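Local structure of dihydrofolate reductase (Moritella profunda, 2ZZA) at residues 16-21 with 122-127; 104-109 with 131-136. The protein probably catalyses the NADPH-dependent reduction of 7,8-dihydrofolate to 5,6,7,8-tetrahydrofolate, a key step in folate metabolism. One frame throughout, in Å; residues are numbered along the deposited sequence.

Both contacts touch the bound NADP, but near different ends of it. Contact 1 lies beside the nicotinamide ribose, where the loop 16-21 rests on residues 122-127. Met21 of this loop also touches folate. Contact 2 is more remote: the side chain of Ala109 is about 14 Å from the bound folic acid (FOL). Its link to the cofactor is Gln104, which binds the adenine. The two centres are about 21 Å apart. The contacts are joined in sequence, since 122-127 runs on shortly into 131-136. Contact 1 is held by hydrogen bonds round Gly16 and Asp124, with Leu17 packed alongside; contact 2 is side-chain packing round Leu106.

Contact 1. Residues 16-21 with 122-127; sequences GLDNKM and EGDTWF. With NAP (NADP nicotinamide-adenine-dinucleotide phosphate), chain C.
Gly16 and Asp124 are joined through the backbone. Asp124 N donates to Gly16 O at 2.8 Å, nearly straight and in the carbonyl plane. Thr125 N adds a weak bond to the same oxygen. Gly16 and Thr125 form an antiparallel hydrogen-bonded pair between strands 14-16 and 125-126. Gly16 CA lies 3.1 Å from Thr125 OG1, with the cofactor ribose also close, so there is little room for a side chain.

The second polar link uses the Asp124 carboxylate. Its CG sits between the backbone N and the carbonyl carbon (chi1 63°), which turns OD2 to Asp18 N at 2.7 Å. This N-H meets OD2 from above the carboxylate plane, 37° out of it. The other oxygen, OD1, accepts from a water at 2.6 Å. That water also accepts from Asn19 N and is hydrogen-bonded to NADP O3D. With an alanine in place of Asp124, Asp18 N would probably lose its acceptor, and the water would keep Asn19 N and the ribose but lose its carboxylate. Asp18 OD1 is 4.0 Å from Asp124 OD2, a like-charge approach.

Leu17 adds van der Waals contact. Its CD1 lies 3.8 Å from Gly123 C, while CD2 lies against Glu122 O and the side chain of Glu122.

The cofactor adds further contacts. O3D of the ribose makes a weak bond to Lys20 O. Met21 SD comes within 3.3 Å of the carboxamide N7N. Within the protein, Asn19 ND2 is hydrogen-bonded to Asn46 O.

Bonds from the FG-loop aspartate to two residues of the flexible active-site loop are consistent with the closed loop state known from the E. coli enzyme, in which that loop packs against the nicotinamide-ribose site.

Contact 2. Residues 104-109 with 131-136; sequences QCLAAA and EQYNWQ. With NAP (NADP nicotinamide-adenine-dinucleotide phosphate), chain C.
Leu106 points its branched end between Tyr133 and Trp135. Its CG stands anti to the backbone N (chi1 178°), which carries both methyls toward the two rings. Leu106 CG meets the edge of the Tyr133 ring, in plane, at 3.7 Å from CE2. Leu106 CD2 lies 3.8 Å from Tyr133 CE2, off the ring plane, and comes near Gln132 NE2. The other methyl, CD1, approaches Trp135 CZ2 obliquely at 3.9 Å.

One face of the Tyr133 ring is covered by Gln132 CG, 3.8 Å above its centre. The ring also makes a cation-pi contact with Arg160, which hydrogen-bonds Ala107 O. At the phenol end, Ala107 CB touches OH at 3.7 Å. Trp135 meets Ala109 through CH2, 4.1 Å from CB. Its indole NE1 is bound to Tyr130 O.

On the far side from these rings, Gln104 pairs with the adenine of NADP. OE1 accepts from N6A at 3.0 Å, and NE2 donates to N7A at 2.9 Å.

The contact joins the chain between helix 99-105 and strand 111-117 to the turn leading into edge strand 135-143, in the mixed sheet of the dihydrofolate reductase fold.

Contact 1. Residues 16-21 with 122-127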
ATOM      1  N   GLY A  16      -5.946   5.571  -7.374  1.00 16.91           N
ATOM      2  CA  GLY A  16      -6.410   4.667  -8.413  1.00 20.11           C
ATOM      3  C   GLY A  16      -7.616   5.103  -9.219  1.00 20.18           C
ATOM      4  O   GLY A  16      -8.339   6.018  -8.841  1.00 20.19           O
ATOM      5  N   LEU A  17      -7.817   4.436 -10.351  1.00 21.50           N
ATOM      6  CA  LEU A  17      -8.935   4.709 -11.244  1.00 22.50           C
ATOM      7  C   LEU A  17      -9.180   3.441 -12.046  1.00 23.13           C
ATOM      8  O   LEU A  17      -8.253   2.897 -12.657  1.00 21.62           O
ATOM      9  CB  LEU A  17      -8.615   5.863 -12.205  1.00 22.29           C
ATOM     10  CG  LEU A  17      -9.739   6.227 -13.189  1.00 20.60           C
ATOM     11  CD1 LEU A  17     -10.910   6.832 -12.432  1.00 22.45           C
ATOM     12  CD2 LEU A  17      -9.233   7.214 -14.225  1.00 20.60           C
ATOM     13  N   ASP A  18     -10.422   2.971 -12.030  1.00 23.05           N
ATOM     14  CA  ASP A  18     -10.800   1.758 -12.750  1.00 25.50           C
ATOM     15  C   ASP A  18      -9.944   0.559 -12.357  1.00 25.18           C
ATOM     16  O   ASP A  18      -9.493  -0.198 -13.212  1.00 27.18           O
ATOM     17  CB  ASP A  18     -10.700   1.990 -14.259  1.00 27.31           C
ATOM     18  CG  ASP A  18     -11.603   3.107 -14.731  1.00 31.07           C
ATOM     19  OD1 ASP A  18     -12.772   3.145 -14.294  1.00 32.53           O
ATOM     20  OD2 ASP A  18     -11.148   3.944 -15.540  1.00 35.72           O
ATOM     21  N   ASN A  19      -9.728   0.401 -11.056  1.00 25.05           N
ATOM     22  CA  ASN A  19      -8.936  -0.696 -10.500  1.00 26.30           C
ATOM     23  C   ASN A  19      -7.524  -0.802 -11.074  1.00 27.54           C
ATOM     24  O   ASN A  19      -6.996  -1.902 -11.270  1.00 28.09           O
ATOM     25  CB  ASN A  19      -9.672  -2.033 -10.669  1.00 25.52           C
ATOM     26  CG  ASN A  19      -9.452  -2.965  -9.491  1.00 26.94           C
ATOM     27  OD1 ASN A  19      -9.601  -2.557  -8.337  1.00 26.72           O
ATOM     28  ND2 ASN A  19      -9.102  -4.218  -9.770  1.00 26.12           N
ATOM     29  N   LYS A  20      -6.918   0.349 -11.339  1.00 26.95           N
ATOM     30  CA  LYS A  20      -5.552   0.411 -11.852  1.00 28.18           C
ATOM     31  C   LYS A  20      -4.915   1.673 -11.297  1.00 26.82           C
ATOM     32  O   LYS A  20      -5.595   2.504 -10.702  1.00 25.54           O
ATOM     33  CB  LYS A  20      -5.532   0.485 -13.379  1.00 30.34           C
ATOM     34  CG  LYS A  20      -6.116  -0.721 -14.091  1.00 34.05           C
ATOM     35  CD  LYS A  20      -6.195  -0.477 -15.599  1.00 36.69           C
ATOM     36  CE  LYS A  20      -6.977   0.794 -15.913  1.00 39.84           C
ATOM     37  NZ  LYS A  20      -7.393   0.893 -17.345  1.00 41.16           N
ATOM     38  N   MET A  21      -3.608   1.807 -11.483  1.00 27.52           N
ATOM     39  CA  MET A  21      -2.882   2.987 -11.026  1.00 27.16           C
ATOM     40  C   MET A  21      -2.986   3.990 -12.173  1.00 26.31           C
ATOM     41  O   MET A  21      -2.822   3.617 -13.331  1.00 26.48           O
ATOM     42  CB  MET A  21      -1.420   2.628 -10.790  1.00 29.96           C
ATOM     43  CG  MET A  21      -1.213   1.436  -9.878  1.00 34.13           C
ATOM     44  SD  MET A  21      -1.016   1.970  -8.205  1.00 35.52           S
ATOM     45  CE  MET A  21       0.420   2.961  -8.377  1.00 35.81           C
ATOM     46  N   GLU A 122      -7.348  12.236 -12.565  1.00 25.46           N
ATOM     47  CA  GLU A 122      -8.667  11.749 -12.184  1.00 25.31           C
ATOM     48  C   GLU A 122      -8.554  10.452 -11.385  1.00 24.90           C
ATOM     49  O   GLU A 122      -7.688   9.620 -11.658  1.00 24.34           O
ATOM     50  CB  GLU A 122      -9.508  11.515 -13.444  1.00 26.76           C
ATOM     51  CG  GLU A 122     -10.797  10.748 -13.215  1.00 26.41           C
ATOM     52  CD  GLU A 122     -11.564  10.497 -14.500  1.00 29.05           C
ATOM     53  OE1 GLU A 122     -10.939  10.528 -15.585  1.00 31.06           O
ATOM     54  OE2 GLU A 122     -12.787  10.249 -14.425  1.00 29.00           O
ATOM     55  N   GLY A 123      -9.431  10.277 -10.401  1.00 23.50           N
ATOM     56  CA  GLY A 123      -9.393   9.063  -9.605  1.00 23.15           C
ATOM     57  C   GLY A 123     -10.756   8.606  -9.120  1.00 21.92           C
ATOM     58  O   GLY A 123     -11.727   9.359  -9.189  1.00 21.38           O
ATOM     59  N   ASP A 124     -10.833   7.366  -8.647  1.00 20.87           N
ATOM     60  CA  ASP A 124     -12.079   6.837  -8.109  1.00 20.82           C
ATOM     61  C   ASP A 124     -11.796   6.137  -6.783  1.00 21.77           C
ATOM     62  O   ASP A 124     -12.654   5.459  -6.224  1.00 21.96           O
ATOM     63  CB  ASP A 124     -12.779   5.885  -9.099  1.00 20.06           C
ATOM     64  CG  ASP A 124     -11.974   4.631  -9.413  1.00 22.32           C
ATOM     65  OD1 ASP A 124     -10.996   4.318  -8.698  1.00 22.26           O
ATOM     66  OD2 ASP A 124     -12.345   3.939 -10.389  1.00 21.43           O
ATOM     67  N   THR A 125     -10.575   6.323  -6.287  1.00 21.80           N
ATOM     68  CA  THR A 125     -10.147   5.760  -5.007  1.00 21.48           C
ATOM     69  C   THR A 125      -9.094   6.712  -4.443  1.00 20.80           C
ATOM     70  O   THR A 125      -8.191   7.147  -5.161  1.00 20.66           O
ATOM     71  CB  THR A 125      -9.556   4.333  -5.168  1.00 21.73           C
ATOM     72  OG1 THR A 125      -8.577   4.333  -6.209  1.00 28.02           O
ATOM     73  CG2 THR A 125     -10.643   3.338  -5.521  1.00 24.37           C
ATOM     74  N   TRP A 126      -9.217   7.038  -3.159  1.00 19.41           N
ATOM     75  CA  TRP A 126      -8.307   7.973  -2.504  1.00 19.12           C
ATOM     76  C   TRP A 126      -7.717   7.426  -1.212  1.00 19.61           C
ATOM     77  O   TRP A 126      -8.343   6.619  -0.523  1.00 18.75           O
ATOM     78  CB  TRP A 126      -9.053   9.273  -2.174  1.00 18.49           C
ATOM     79  CG  TRP A 126      -9.502  10.059  -3.362  1.00 17.55           C
ATOM     80  CD1 TRP A 126      -8.892  11.156  -3.896  1.00 19.54           C
ATOM     81  CD2 TRP A 126     -10.648   9.799  -4.179  1.00 18.83           C
ATOM     82  NE1 TRP A 126      -9.587  11.596  -5.000  1.00 18.59           N
ATOM     83  CE2 TRP A 126     -10.669  10.780  -5.195  1.00 18.05           C
ATOM     84  CE3 TRP A 126     -11.664   8.831  -4.153  1.00 17.34           C
ATOM     85  CZ2 TRP A 126     -11.664  10.822  -6.174  1.00 18.34           C
ATOM     86  CZ3 TRP A 126     -12.651   8.875  -5.126  1.00 18.43           C
ATOM     87  CH2 TRP A 126     -12.644   9.862  -6.123  1.00 16.79           C
ATOM     88  N   PHE A 127      -6.509   7.874  -0.884  1.00 17.83           N
ATOM     89  CA  PHE A 127      -5.868   7.453   0.349  1.00 18.80           C
ATOM     90  C   PHE A 127      -6.582   8.227   1.463  1.00 20.74           C
ATOM     91  O   PHE A 127      -7.040   9.351   1.247  1.00 21.03           O
ATOM     92  CB  PHE A 127      -4.380   7.821   0.330  1.00 17.37           C
ATOM     93  CG  PHE A 127      -3.586   7.192   1.439  1.00 16.25           C
ATOM     94  CD1 PHE A 127      -3.206   5.859   1.365  1.00 14.52           C
ATOM     95  CD2 PHE A 127      -3.238   7.926   2.571  1.00 17.50           C
ATOM     96  CE1 PHE A 127      -2.489   5.259   2.403  1.00 17.19           C
ATOM     97  CE2 PHE A 127      -2.521   7.337   3.619  1.00 15.65           C
ATOM     98  CZ  PHE A 127      -2.146   5.999   3.533  1.00 16.95           C
TER
HETATM   99  PA  NAP C 163      -9.685  -2.723  -1.979  1.00 22.73           P
HETATM  100  O1A NAP C 163      -9.577  -1.947  -0.723  1.00 22.06           O
HETATM  101  O2A NAP C 163      -8.254  -3.210  -2.533  1.00 19.67           O
HETATM  102  O5B NAP C 163     -10.545  -4.067  -1.785  1.00 21.25           O
HETATM  103  C5B NAP C 163     -11.889  -3.982  -1.308  1.00 20.21           C
HETATM  104  C4B NAP C 163     -12.435  -5.376  -0.996  1.00 22.11           C
HETATM  105  O4B NAP C 163     -11.653  -6.037   0.012  1.00 23.44           O
HETATM  106  C3B NAP C 163     -13.844  -5.308  -0.408  1.00 22.79           C
HETATM  107  O3B NAP C 163     -14.782  -5.139  -1.474  1.00 18.86           O
HETATM  108  C2B NAP C 163     -13.912  -6.740   0.118  1.00 22.00           C
HETATM  109  O2B NAP C 163     -13.959  -7.655  -0.978  1.00 23.08           O
HETATM  110  C1B NAP C 163     -12.543  -6.857   0.793  1.00 22.20           C
HETATM  111  N9A NAP C 163     -12.588  -6.308   2.166  1.00 23.14           N
HETATM  112  C8A NAP C 163     -12.485  -5.027   2.515  1.00 24.88           C
HETATM  113  N7A NAP C 163     -12.523  -4.924   3.841  1.00 26.36           N
HETATM  114  C5A NAP C 163     -12.651  -6.148   4.344  1.00 24.67           C
HETATM  115  C6A NAP C 163     -12.726  -6.667   5.630  1.00 26.46           C
HETATM  116  N6A NAP C 163     -12.668  -5.863   6.688  1.00 24.82           N
HETATM  117  N1A NAP C 163     -12.842  -7.993   5.789  1.00 24.57           N
HETATM  118  C2A NAP C 163     -12.886  -8.804   4.747  1.00 23.19           C
HETATM  119  N3A NAP C 163     -12.816  -8.345   3.509  1.00 22.87           N
HETATM  120  C4A NAP C 163     -12.698  -7.031   3.276  1.00 24.04           C
HETATM  121  O3  NAP C 163     -10.399  -1.943  -3.197  1.00 22.02           O
HETATM  122  PN  NAP C 163     -10.328  -0.349  -3.434  1.00 23.50           P
HETATM  123  O1N NAP C 163     -11.280  -0.313  -4.564  1.00 20.39           O
HETATM  124  O2N NAP C 163     -10.633   0.102  -2.057  1.00 24.47           O
HETATM  125  O5D NAP C 163      -8.757  -0.410  -3.782  1.00 24.12           O
HETATM  126  C5D NAP C 163      -8.317  -0.722  -5.108  1.00 24.96           C
HETATM  127  C4D NAP C 163      -8.020   0.544  -5.914  1.00 23.06           C
HETATM  128  O4D NAP C 163      -6.941   1.214  -5.233  1.00 23.07           O
HETATM  129  C3D NAP C 163      -7.479   0.175  -7.297  1.00 21.63           C
HETATM  130  O3D NAP C 163      -7.612   1.261  -8.217  1.00 22.30           O
HETATM  131  C2D NAP C 163      -6.004  -0.055  -6.984  1.00 22.36           C
HETATM  132  O2D NAP C 163      -5.208   0.106  -8.161  1.00 21.60           O
HETATM  133  C1D NAP C 163      -5.768   1.144  -6.063  1.00 21.00           C
HETATM  134  N1N NAP C 163      -4.533   1.026  -5.257  1.00 20.10           N
HETATM  135  C2N NAP C 163      -3.549   2.021  -5.331  1.00 19.18           C
HETATM  136  C3N NAP C 163      -2.437   1.953  -4.502  1.00 19.39           C
HETATM  137  C7N NAP C 163      -1.370   3.051  -4.553  1.00 18.59           C
HETATM  138  O7N NAP C 163      -0.518   3.143  -3.673  1.00 16.92           O
HETATM  139  N7N NAP C 163      -1.460   3.883  -5.587  1.00 18.11           N
HETATM  140  C4N NAP C 163      -2.301   0.898  -3.607  1.00 19.18           C
HETATM  141  C5N NAP C 163      -3.268  -0.099  -3.536  1.00 17.57           C
HETATM  142  C6N NAP C 163      -4.384  -0.040  -4.361  1.00 18.48           C
HETATM  143  P2B NAP C 163     -15.016  -8.866  -0.955  1.00 22.77           P
HETATM  144  O1X NAP C 163     -14.521 -10.052  -1.692  1.00 25.25           O
HETATM  145  O2X NAP C 163     -15.325  -9.183   0.592  1.00 21.06           O
HETATM  146  O3X NAP C 163     -16.365  -8.255  -1.589  1.00 22.72           O
HETATM  147  O   HOH W   1     -10.165   1.824  -8.760  1.00 19.04           O

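Contact 2. Residues 104-109 with 131-136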
ATOM      1  N   GLN A 104      -9.754   1.503   6.959  1.00 21.10           N
ATOM      2  CA  GLN A 104      -9.966   0.726   8.170  1.00 22.82           C
ATOM      3  C   GLN A 104      -8.755   0.627   9.069  1.00 23.05           C
ATOM      4  O   GLN A 104      -8.890   0.537  10.285  1.00 24.02           O
ATOM      5  CB  GLN A 104     -10.419  -0.685   7.800  1.00 24.44           C
ATOM      6  CG  GLN A 104     -11.623  -0.719   6.886  1.00 23.84           C
ATOM      7  CD  GLN A 104     -11.972  -2.125   6.467  1.00 25.44           C
ATOM      8  OE1 GLN A 104     -12.330  -2.959   7.298  1.00 27.42           O
ATOM      9  NE2 GLN A 104     -11.865  -2.403   5.171  1.00 23.69           N
ATOM     10  N   CYS A 105      -7.568   0.649   8.477  1.00 24.65           N
ATOM     11  CA  CYS A 105      -6.354   0.513   9.263  1.00 24.15           C
ATOM     12  C   CYS A 105      -5.612   1.794   9.630  1.00 24.23           C
ATOM     13  O   CYS A 105      -4.738   1.761  10.490  1.00 22.69           O
ATOM     14  CB  CYS A 105      -5.402  -0.450   8.552  1.00 24.72           C
ATOM     15  SG  CYS A 105      -6.095  -2.118   8.325  1.00 28.22           S
ATOM     16  N   LEU A 106      -5.961   2.918   9.005  1.00 24.07           N
ATOM     17  CA  LEU A 106      -5.271   4.176   9.288  1.00 24.43           C
ATOM     18  C   LEU A 106      -5.140   4.491  10.775  1.00 25.50           C
ATOM     19  O   LEU A 106      -4.059   4.852  11.250  1.00 24.87           O
ATOM     20  CB  LEU A 106      -5.967   5.351   8.593  1.00 22.34           C
ATOM     21  CG  LEU A 106      -5.335   6.728   8.866  1.00 22.70           C
ATOM     22  CD1 LEU A 106      -3.906   6.750   8.355  1.00 20.27           C
ATOM     23  CD2 LEU A 106      -6.149   7.826   8.202  1.00 19.25           C
ATOM     24  N   ALA A 107      -6.239   4.363  11.505  1.00 25.85           N
ATOM     25  CA  ALA A 107      -6.237   4.662  12.932  1.00 27.61           C
ATOM     26  C   ALA A 107      -5.270   3.793  13.722  1.00 28.10           C
ATOM     27  O   ALA A 107      -4.753   4.215  14.755  1.00 29.24           O
ATOM     28  CB  ALA A 107      -7.637   4.519  13.494  1.00 28.65           C
ATOM     29  N   ALA A 108      -5.020   2.584  13.236  1.00 27.34           N
ATOM     30  CA  ALA A 108      -4.121   1.667  13.928  1.00 27.34           C
ATOM     31  C   ALA A 108      -2.703   1.635  13.350  1.00 27.62           C
ATOM     32  O   ALA A 108      -1.825   0.962  13.884  1.00 28.05           O
ATOM     33  CB  ALA A 108      -4.720   0.265  13.913  1.00 26.80           C
ATOM     34  N   ALA A 109      -2.480   2.372  12.267  1.00 28.02           N
ATOM     35  CA  ALA A 109      -1.174   2.394  11.610  1.00 26.95           C
ATOM     36  C   ALA A 109      -0.060   3.014  12.445  1.00 26.81           C
ATOM     37  O   ALA A 109      -0.233   4.077  13.034  1.00 27.49           O
ATOM     38  CB  ALA A 109      -1.282   3.124  10.281  1.00 26.89           C
ATOM     39  N   GLU A 131      -3.521  13.171   7.537  1.00 23.71           N
ATOM     40  CA  GLU A 131      -3.099  14.390   8.211  1.00 26.98           C
ATOM     41  C   GLU A 131      -3.996  14.773   9.383  1.00 27.23           C
ATOM     42  O   GLU A 131      -3.666  15.669  10.154  1.00 28.01           O
ATOM     43  CB  GLU A 131      -3.021  15.553   7.217  1.00 28.35           C
ATOM     44  CG  GLU A 131      -1.974  15.354   6.127  1.00 32.23           C
ATOM     45  CD  GLU A 131      -1.754  16.599   5.286  1.00 35.08           C
ATOM     46  OE1 GLU A 131      -2.730  17.106   4.692  1.00 37.94           O
ATOM     47  OE2 GLU A 131      -0.599  17.070   5.221  1.00 36.32           O
ATOM     48  N   GLN A 132      -5.129  14.093   9.525  1.00 26.89           N
ATOM     49  CA  GLN A 132      -6.035  14.389  10.617  1.00 25.87           C
ATOM     50  C   GLN A 132      -5.401  13.886  11.903  1.00 27.62           C
ATOM     51  O   GLN A 132      -5.881  14.181  12.995  1.00 27.42           O
ATOM     52  CB  GLN A 132      -7.395  13.716  10.393  1.00 26.32           C
ATOM     53  CG  GLN A 132      -7.404  12.221  10.612  1.00 26.37           C
ATOM     54  CD  GLN A 132      -8.732  11.597  10.253  1.00 26.37           C
ATOM     55  OE1 GLN A 132      -9.767  12.263  10.246  1.00 28.15           O
ATOM     56  NE2 GLN A 132      -8.712  10.306   9.965  1.00 28.53           N
ATOM     57  N   TYR A 133      -4.326  13.111  11.758  1.00 27.96           N
ATOM     58  CA  TYR A 133      -3.583  12.568  12.893  1.00 29.56           C
ATOM     59  C   TYR A 133      -2.191  13.188  12.921  1.00 31.72           C
ATOM     60  O   TYR A 133      -1.811  13.903  11.996  1.00 31.19           O
ATOM     61  CB  TYR A 133      -3.437  11.051  12.780  1.00 29.85           C
ATOM     62  CG  TYR A 133      -4.739  10.292  12.830  1.00 30.04           C
ATOM     63  CD1 TYR A 133      -5.677  10.541  13.831  1.00 30.60           C
ATOM     64  CD2 TYR A 133      -5.020   9.298  11.896  1.00 29.08           C
ATOM     65  CE1 TYR A 133      -6.866   9.814  13.903  1.00 30.30           C
ATOM     66  CE2 TYR A 133      -6.203   8.565  11.957  1.00 28.82           C
ATOM     67  CZ  TYR A 133      -7.119   8.827  12.961  1.00 29.03           C
ATOM     68  OH  TYR A 133      -8.284   8.099  13.028  1.00 28.23           O
ATOM     69  N   ASN A 134      -1.425  12.895  13.970  1.00 33.48           N
ATOM     70  CA  ASN A 134      -0.077  13.439  14.106  1.00 35.41           C
ATOM     71  C   ASN A 134       1.023  12.457  13.737  1.00 33.73           C
ATOM     72  O   ASN A 134       1.078  11.341  14.257  1.00 34.56           O
ATOM     73  CB  ASN A 134       0.138  13.941  15.530  1.00 39.09           C
ATOM     74  CG  ASN A 134      -0.685  15.167  15.833  1.00 43.22           C
ATOM     75  OD1 ASN A 134      -1.450  15.197  16.802  1.00 45.14           O
ATOM     76  ND2 ASN A 134      -0.540  16.194  14.997  1.00 44.17           N
ATOM     77  N   TRP A 135       1.900  12.891  12.837  1.00 31.69           N
ATOM     78  CA  TRP A 135       3.010  12.067  12.368  1.00 30.91           C
ATOM     79  C   TRP A 135       4.312  12.851  12.351  1.00 30.30           C
ATOM     80  O   TRP A 135       4.305  14.080  12.325  1.00 30.80           O
ATOM     81  CB  TRP A 135       2.747  11.578  10.940  1.00 29.68           C
ATOM     82  CG  TRP A 135       1.398  10.967  10.730  1.00 30.27           C
ATOM     83  CD1 TRP A 135       0.216  11.624  10.525  1.00 28.17           C
ATOM     84  CD2 TRP A 135       1.087   9.570  10.725  1.00 29.26           C
ATOM     85  NE1 TRP A 135      -0.812  10.718  10.394  1.00 27.98           N
ATOM     86  CE2 TRP A 135      -0.303   9.451  10.513  1.00 29.73           C
ATOM     87  CE3 TRP A 135       1.851   8.406  10.882  1.00 30.30           C
ATOM     88  CZ2 TRP A 135      -0.946   8.212  10.453  1.00 31.02           C
ATOM     89  CZ3 TRP A 135       1.209   7.172  10.822  1.00 29.66           C
ATOM     90  CH2 TRP A 135      -0.175   7.088  10.610  1.00 29.06           C
ATOM     91  N   GLN A 136       5.427  12.131  12.366  1.00 30.10           N
ATOM     92  CA  GLN A 136       6.736  12.757  12.280  1.00 31.08           C
ATOM     93  C   GLN A 136       7.511  11.974  11.229  1.00 30.18           C
ATOM     94  O   GLN A 136       7.554  10.745  11.264  1.00 29.13           O
ATOM     95  CB  GLN A 136       7.469  12.734  13.625  1.00 33.77           C
ATOM     96  CG  GLN A 136       7.721  11.358  14.216  1.00 38.79           C
ATOM     97  CD  GLN A 136       8.868  11.362  15.219  1.00 42.29           C
ATOM     98  OE1 GLN A 136       9.067  10.397  15.961  1.00 43.96           O
ATOM     99  NE2 GLN A 136       9.639  12.448  15.235  1.00 41.63           N
TER
HETATM  100  PA  NAP C 163      -9.685  -2.723  -1.979  1.00 22.73           P
HETATM  101  O1A NAP C 163      -9.577  -1.947  -0.723  1.00 22.06           O
HETATM  102  O2A NAP C 163      -8.254  -3.210  -2.533  1.00 19.67           O
HETATM  103  O5B NAP C 163     -10.545  -4.067  -1.785  1.00 21.25           O
HETATM  104  C5B NAP C 163     -11.889  -3.982  -1.308  1.00 20.21           C
HETATM  105  C4B NAP C 163     -12.435  -5.376  -0.996  1.00 22.11           C
HETATM  106  O4B NAP C 163     -11.653  -6.037   0.012  1.00 23.44           O
HETATM  107  C3B NAP C 163     -13.844  -5.308  -0.408  1.00 22.79           C
HETATM  108  O3B NAP C 163     -14.782  -5.139  -1.474  1.00 18.86           O
HETATM  109  C2B NAP C 163     -13.912  -6.740   0.118  1.00 22.00           C
HETATM  110  O2B NAP C 163     -13.959  -7.655  -0.978  1.00 23.08           O
HETATM  111  C1B NAP C 163     -12.543  -6.857   0.793  1.00 22.20           C
HETATM  112  N9A NAP C 163     -12.588  -6.308   2.166  1.00 23.14           N
HETATM  113  C8A NAP C 163     -12.485  -5.027   2.515  1.00 24.88           C
HETATM  114  N7A NAP C 163     -12.523  -4.924   3.841  1.00 26.36           N
HETATM  115  C5A NAP C 163     -12.651  -6.148   4.344  1.00 24.67           C
HETATM  116  C6A NAP C 163     -12.726  -6.667   5.630  1.00 26.46           C
HETATM  117  N6A NAP C 163     -12.668  -5.863   6.688  1.00 24.82           N
HETATM  118  N1A NAP C 163     -12.842  -7.993   5.789  1.00 24.57           N
HETATM  119  C2A NAP C 163     -12.886  -8.804   4.747  1.00 23.19           C
HETATM  120  N3A NAP C 163     -12.816  -8.345   3.509  1.00 22.87           N
HETATM  121  C4A NAP C 163     -12.698  -7.031   3.276  1.00 24.04           C
HETATM  122  O3  NAP C 163     -10.399  -1.943  -3.197  1.00 22.02           O
HETATM  123  PN  NAP C 163     -10.328  -0.349  -3.434  1.00 23.50           P
HETATM  124  O1N NAP C 163     -11.280  -0.313  -4.564  1.00 20.39           O
HETATM  125  O2N NAP C 163     -10.633   0.102  -2.057  1.00 24.47           O
HETATM  126  O5D NAP C 163      -8.757  -0.410  -3.782  1.00 24.12           O
HETATM  127  C5D NAP C 163      -8.317  -0.722  -5.108  1.00 24.96           C
HETATM  128  C4D NAP C 163      -8.020   0.544  -5.914  1.00 23.06           C
HETATM  129  O4D NAP C 163      -6.941   1.214  -5.233  1.00 23.07           O
HETATM  130  C3D NAP C 163      -7.479   0.175  -7.297  1.00 21.63           C
HETATM  131  O3D NAP C 163      -7.612   1.261  -8.217  1.00 22.30           O
HETATM  132  C2D NAP C 163      -6.004  -0.055  -6.984  1.00 22.36           C
HETATM  133  O2D NAP C 163      -5.208   0.106  -8.161  1.00 21.60           O
HETATM  134  C1D NAP C 163      -5.768   1.144  -6.063  1.00 21.00           C
HETATM  135  N1N NAP C 163      -4.533   1.026  -5.257  1.00 20.10           N
HETATM  136  C2N NAP C 163      -3.549   2.021  -5.331  1.00 19.18           C
HETATM  137  C3N NAP C 163      -2.437   1.953  -4.502  1.00 19.39           C
HETATM  138  C7N NAP C 163      -1.370   3.051  -4.553  1.00 18.59           C
HETATM  139  O7N NAP C 163      -0.518   3.143  -3.673  1.00 16.92           O
HETATM  140  N7N NAP C 163      -1.460   3.883  -5.587  1.00 18.11           N
HETATM  141  C4N NAP C 163      -2.301   0.898  -3.607  1.00 19.18           C
HETATM  142  C5N NAP C 163      -3.268  -0.099  -3.536  1.00 17.57           C
HETATM  143  C6N NAP C 163      -4.384  -0.040  -4.361  1.00 18.48           C
HETATM  144  P2B NAP C 163     -15.016  -8.866  -0.955  1.00 22.77           P
HETATM  145  O1X NAP C 163     -14.521 -10.052  -1.692  1.00 25.25           O
HETATM  146  O2X NAP C 163     -15.325  -9.183   0.592  1.00 21.06           O
HETATM  147  O3X NAP C 163     -16.365  -8.255  -1.589  1.00 22.72           O